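Local coordinates for protein Bis(5'-nucleosyl)-tetraphosphatase [asymmetrical] (Caenorhabditis elegans, PDB 1KTG) that asymmetrically hydrolyses diadenosine tetraphosphate to AMP and ATP with the help of divalent metal ions, as a member of the Nudix hydrolase family, at residues A6-Y11 against K86-K91; E62-H67 against A90-P95. All coordinates share one frame; numbering follows the deposited sequence.

Interaction 1 of 2, residues A6-Y11 against K86-K91; sequences AGLVIY and KYWLAK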
# COMPACT_ATOMS: atom_id res chain seq x y z
N ALA A 6 2.12 5.41 -7.22
CA ALA A 6 1.57 5.74 -5.92
C ALA A 6 0.64 4.65 -5.44
O ALA A 6 0.13 3.85 -6.23
CB ALA A 6 0.83 7.03 -6.00
N GLY A 7 0.39 4.64 -4.14
CA GLY A 7 -0.52 3.67 -3.58
C GLY A 7 -0.95 4.07 -2.20
O GLY A 7 -0.68 5.17 -1.73
N LEU A 8 -1.63 3.14 -1.54
CA LEU A 8 -2.15 3.36 -0.21
C LEU A 8 -1.72 2.23 0.71
O LEU A 8 -1.89 1.06 0.38
CB LEU A 8 -3.68 3.44 -0.25
CG LEU A 8 -4.30 4.60 -1.05
CD1 LEU A 8 -5.81 4.57 -0.99
CD2 LEU A 8 -3.76 5.94 -0.58
N VAL A 9 -1.12 2.60 1.83
CA VAL A 9 -0.81 1.64 2.87
C VAL A 9 -2.13 1.50 3.62
O VAL A 9 -2.48 2.34 4.44
CB VAL A 9 0.32 2.11 3.79
CG1 VAL A 9 0.47 1.19 5.01
CG2 VAL A 9 1.63 2.17 3.02
N ILE A 10 -2.88 0.47 3.26
CA ILE A 10 -4.15 0.18 3.90
C ILE A 10 -3.92 -0.56 5.21
O ILE A 10 -3.14 -1.51 5.25
CB ILE A 10 -4.99 -0.72 3.01
CG1 ILE A 10 -5.19 -0.10 1.62
CG2 ILE A 10 -6.31 -1.08 3.71
CD1 ILE A 10 -5.92 1.20 1.61
N TYR A 11 -4.60 -0.13 6.26
CA TYR A 11 -4.56 -0.84 7.53
C TYR A 11 -5.96 -0.99 8.06
O TYR A 11 -6.90 -0.28 7.65
CB TYR A 11 -3.70 -0.13 8.58
CG TYR A 11 -4.32 1.10 9.21
CD1 TYR A 11 -4.89 1.05 10.47
CD2 TYR A 11 -4.33 2.32 8.54
CE1 TYR A 11 -5.46 2.17 11.06
CE2 TYR A 11 -4.89 3.45 9.12
CZ TYR A 11 -5.45 3.38 10.38
OH TYR A 11 -6.01 4.51 10.96
N LYS A 86 4.78 6.97 -4.15
CA LYS A 86 4.26 7.75 -3.04
C LYS A 86 3.11 7.01 -2.39
O LYS A 86 2.17 6.61 -3.07
CB LYS A 86 3.77 9.10 -3.53
CG LYS A 86 3.26 9.98 -2.40
CD LYS A 86 3.08 11.43 -2.82
CE LYS A 86 2.65 12.25 -1.63
NZ LYS A 86 2.41 13.69 -1.95
N TYR A 87 3.17 6.83 -1.07
CA TYR A 87 2.12 6.16 -0.30
C TYR A 87 1.50 7.08 0.74
O TYR A 87 2.22 7.81 1.43
CB TYR A 87 2.70 4.98 0.49
CG TYR A 87 3.11 3.78 -0.32
CD1 TYR A 87 4.44 3.59 -0.69
CD2 TYR A 87 2.19 2.81 -0.68
CE1 TYR A 87 4.83 2.49 -1.42
CE2 TYR A 87 2.57 1.71 -1.41
CZ TYR A 87 3.88 1.55 -1.78
OH TYR A 87 4.25 0.44 -2.50
N TRP A 88 0.18 7.00 0.86
CA TRP A 88 -0.56 7.60 1.97
C TRP A 88 -1.10 6.47 2.85
O TRP A 88 -1.42 5.40 2.36
CB TRP A 88 -1.76 8.40 1.46
CG TRP A 88 -1.50 9.76 0.92
CD1 TRP A 88 -1.56 10.95 1.60
CD2 TRP A 88 -1.23 10.10 -0.45
NE1 TRP A 88 -1.31 12.00 0.75
CE2 TRP A 88 -1.10 11.51 -0.51
CE3 TRP A 88 -1.06 9.36 -1.62
CZ2 TRP A 88 -0.83 12.18 -1.70
CZ3 TRP A 88 -0.80 10.03 -2.80
CH2 TRP A 88 -0.68 11.43 -2.83
N LEU A 89 -1.19 6.72 4.16
CA LEU A 89 -1.77 5.76 5.10
C LEU A 89 -3.30 5.88 5.04
O LEU A 89 -3.83 6.97 4.97
CB LEU A 89 -1.24 6.04 6.51
CG LEU A 89 -1.66 5.08 7.63
CD1 LEU A 89 -1.11 3.67 7.40
CD2 LEU A 89 -1.25 5.61 8.99
N ALA A 90 -4.02 4.76 5.05
CA ALA A 90 -5.47 4.78 4.92
C ALA A 90 -6.11 3.66 5.73
O ALA A 90 -5.73 2.50 5.60
CB ALA A 90 -5.85 4.66 3.47
N LYS A 91 -7.10 4.02 6.53
CA LYS A 91 -7.79 3.04 7.36
C LYS A 91 -8.99 2.45 6.64
O LYS A 91 -9.84 3.18 6.15
CB LYS A 91 -8.29 3.69 8.64
CG LYS A 91 -9.02 2.74 9.56
CD LYS A 91 -9.35 3.38 10.90
CE LYS A 91 -10.01 2.39 11.84
NZ LYS A 91 -10.27 3.01 13.16
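Gly7, Val9 and Tyr11 are hydrogen-bonded to Lys86, Trp88 and Ala90 through five backbone bonds, a parallel ladder in the mixed sheet of the Nudix fold. The amides of Gly7, Val9 and Tyr11 donate to the carbonyls of Lys86, Trp88 and Ala90, while Gly7 O and Val9 O accept from Trp88 N and Ala90 N. Val9 N to Trp88 O, like the other short bonds, is 2.9 Å; Trp88 N to Gly7 O is longer, 3.3 Å. CA-H...O contacts fill in between them, among them Leu8 CA to Trp88 O at 3.4 Å.

The aromatic part of the contact centres on Tyr11. Its CG sits between the backbone N and carbonyl carbon (chi1 75°), which swings the ring across to Lys91. The lysine's CA lies over one ring face, its CB reaches Tyr11 CZ at 3.3 Å, and its CG makes an off-centre CH-pi contact. Tyr11 OH is hydrogen-bonded to His67 NE2. Replacing the ring by alanine is likely to leave the inner methylenes of Lys91 without their aromatic neighbour and His67 NE2 without its hydroxyl mate.

Apolar contacts fall on both faces of the sheet. On the face of Val9, Tyr87 and Leu89, Val9 spreads its two methyls: CG2 meets Tyr87 CD2 at 3.8 Å, and CG1 meets Leu89 CD1 at the same distance. On the other face Leu8 CD2 rests 3.8 Å from Trp88 CB, and Ile10 CD1 touches Ala90 CB at 3.9 Å.

Helix 122-137 packs on the first face, with Phe131 on Val9 and Leu135 on Tyr11 and Leu89. Helix 45-57 lies against the second, bringing Thr53 to Leu8 and Trp46 edge-to-face with Trp88. Strand 32-38 pairs with the other edge of 6-11, and its Thr33 and Lys36, both AMP-pocket residues, touch Tyr87.

Interaction 2 of 2, residues E62-H67 against A90-P95; sequences EQLTIH and AKLNNP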
# COMPACT_ATOMS: atom_id res chain seq x y z
N GLU A 62 -14.59 5.41 -0.65
CA GLU A 62 -15.64 5.58 0.33
C GLU A 62 -15.49 4.63 1.52
O GLU A 62 -16.02 4.88 2.59
CB GLU A 62 -17.00 5.36 -0.33
CG GLU A 62 -17.36 6.34 -1.45
CD GLU A 62 -16.45 6.26 -2.68
OE1 GLU A 62 -16.12 5.15 -3.15
OE2 GLU A 62 -16.05 7.33 -3.19
N GLN A 63 -14.77 3.54 1.31
CA GLN A 63 -14.54 2.55 2.36
C GLN A 63 -13.33 2.92 3.21
O GLN A 63 -13.02 2.23 4.18
CB GLN A 63 -14.28 1.19 1.72
CG GLN A 63 -15.47 0.62 0.99
CD GLN A 63 -15.09 -0.60 0.17
OE1 GLN A 63 -14.61 -0.48 -0.95
NE2 GLN A 63 -15.29 -1.78 0.74
N LEU A 64 -12.65 4.00 2.85
CA LEU A 64 -11.40 4.37 3.51
C LEU A 64 -11.43 5.72 4.20
O LEU A 64 -12.15 6.63 3.79
CB LEU A 64 -10.29 4.44 2.45
CG LEU A 64 -9.91 3.17 1.70
CD1 LEU A 64 -8.85 3.51 0.66
CD2 LEU A 64 -9.41 2.11 2.67
N THR A 65 -10.64 5.84 5.26
CA THR A 65 -10.33 7.12 5.88
C THR A 65 -8.84 7.34 5.59
O THR A 65 -7.98 6.73 6.23
CB THR A 65 -10.56 7.11 7.40
OG1 THR A 65 -11.96 6.96 7.68
CG2 THR A 65 -10.23 8.47 8.00
N ILE A 66 -8.55 8.17 4.60
CA ILE A 66 -7.17 8.40 4.19
C ILE A 66 -6.57 9.52 5.01
O ILE A 66 -7.16 10.59 5.12
CB ILE A 66 -7.09 8.75 2.69
CG1 ILE A 66 -7.71 7.63 1.86
CG2 ILE A 66 -5.63 8.93 2.29
CD1 ILE A 66 -7.76 7.89 0.38
N HIS A 67 -5.43 9.25 5.62
CA HIS A 67 -4.76 10.24 6.46
C HIS A 67 -3.84 11.08 5.59
O HIS A 67 -2.71 10.69 5.32
CB HIS A 67 -3.95 9.53 7.54
CG HIS A 67 -4.76 8.60 8.38
ND1 HIS A 67 -5.93 8.99 9.00
CD2 HIS A 67 -4.58 7.30 8.69
CE1 HIS A 67 -6.43 7.96 9.67
NE2 HIS A 67 -5.62 6.92 9.50
N ALA A 90 -4.02 4.76 5.05
CA ALA A 90 -5.47 4.78 4.92
C ALA A 90 -6.11 3.66 5.73
O ALA A 90 -5.73 2.50 5.60
CB ALA A 90 -5.85 4.66 3.47
N LYS A 91 -7.10 4.02 6.53
CA LYS A 91 -7.79 3.04 7.36
C LYS A 91 -8.99 2.45 6.64
O LYS A 91 -9.84 3.18 6.15
CB LYS A 91 -8.29 3.69 8.64
CG LYS A 91 -9.02 2.74 9.56
CD LYS A 91 -9.35 3.38 10.90
CE LYS A 91 -10.01 2.39 11.84
NZ LYS A 91 -10.27 3.01 13.16
N LEU A 92 -9.04 1.12 6.58
CA LEU A 92 -10.22 0.42 6.09
C LEU A 92 -11.19 0.38 7.27
O LEU A 92 -10.99 -0.38 8.20
CB LEU A 92 -9.87 -0.98 5.62
CG LEU A 92 -11.02 -1.78 4.99
CD1 LEU A 92 -11.46 -1.15 3.68
CD2 LEU A 92 -10.59 -3.22 4.78
N ASN A 93 -12.24 1.18 7.20
CA ASN A 93 -13.15 1.37 8.32
C ASN A 93 -14.01 0.18 8.71
O ASN A 93 -14.20 -0.08 9.90
CB ASN A 93 -14.02 2.57 8.02
CG ASN A 93 -13.21 3.84 7.99
OD1 ASN A 93 -12.40 4.06 8.89
ND2 ASN A 93 -13.38 4.65 6.96
N ASN A 94 -14.53 -0.52 7.72
CA ASN A 94 -15.43 -1.64 7.96
C ASN A 94 -14.82 -2.97 7.49
O ASN A 94 -13.80 -2.97 6.81
CB ASN A 94 -16.75 -1.37 7.26
CG ASN A 94 -17.64 -0.42 8.04
OD1 ASN A 94 -17.80 -0.57 9.27
ND2 ASN A 94 -18.21 0.55 7.35
N PRO A 95 -15.45 -4.09 7.85
CA PRO A 95 -14.95 -5.43 7.52
C PRO A 95 -15.18 -5.82 6.06
O PRO A 95 -15.76 -6.86 5.76
CB PRO A 95 -15.79 -6.35 8.42
CG PRO A 95 -16.66 -5.47 9.23
CD PRO A 95 -16.70 -4.14 8.61
O HOH W 1 -14.68 0.18 4.97
O HOH W 2 -12.09 6.62 10.21
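Leu64 to Ile66 run antiparallel to Ala90 to Leu92, their axes 163° apart, at the open end of the beta hairpin formed by strands 64-78 and 81-92. Thr65 and Lys91 are the hydrogen-bonded pair: Thr65 N gives to Lys91 O and Lys91 N to Thr65 O, both 2.9 Å. Flanking this pair, Leu64 faces Leu92 and Ile66 faces Ala90 as non-hydrogen-bonded pairs. Beyond the strand ends, Asn93 N reaches back to Gln63 O at 3.3 Å.

On the face of Leu64, Ile66, Ala90 and Leu92, Leu64 sends CD2 to Leu92 CD1 at 4.0 Å, and Ile66 CG1 lies against the methyl of Ala90. Leu64 also packs on Leu8 and Ile10 of strand 3-14. The His67 ring has Thr65 O over its centre.

On the solvent side, Asn93 ties the two segments: its ND2 donates nearly in its amide plane to Thr65 OG1 at 2.8 Å. A water hydrogen-bonds to the same hydroxyl and donates to Asn93 OD1, 2.9 Å away, so it bridges the two side chains.

In the fold
Strand 81-92 is the common element: interaction 1 pairs it in parallel with strand 3-14, and interaction 2 pairs it antiparallel with strand 64-78, leaving it between the two in the mixed sheet. Their centres are about 10 Å apart, and Ala90 and Lys91 belong to both. Along the chain the order is 6-11, then 62-67, then the shared strand, with the Nudix box, which contains helix 45-57, between the first two. Tyr11 O to Leu92 N and Tyr11 OH to His67 NE2 join the contacts directly. Interaction 1 lies in the core, with the Tyr87 side chain about 6 Å from the bound AMP; interaction 2 continues the sheet outward.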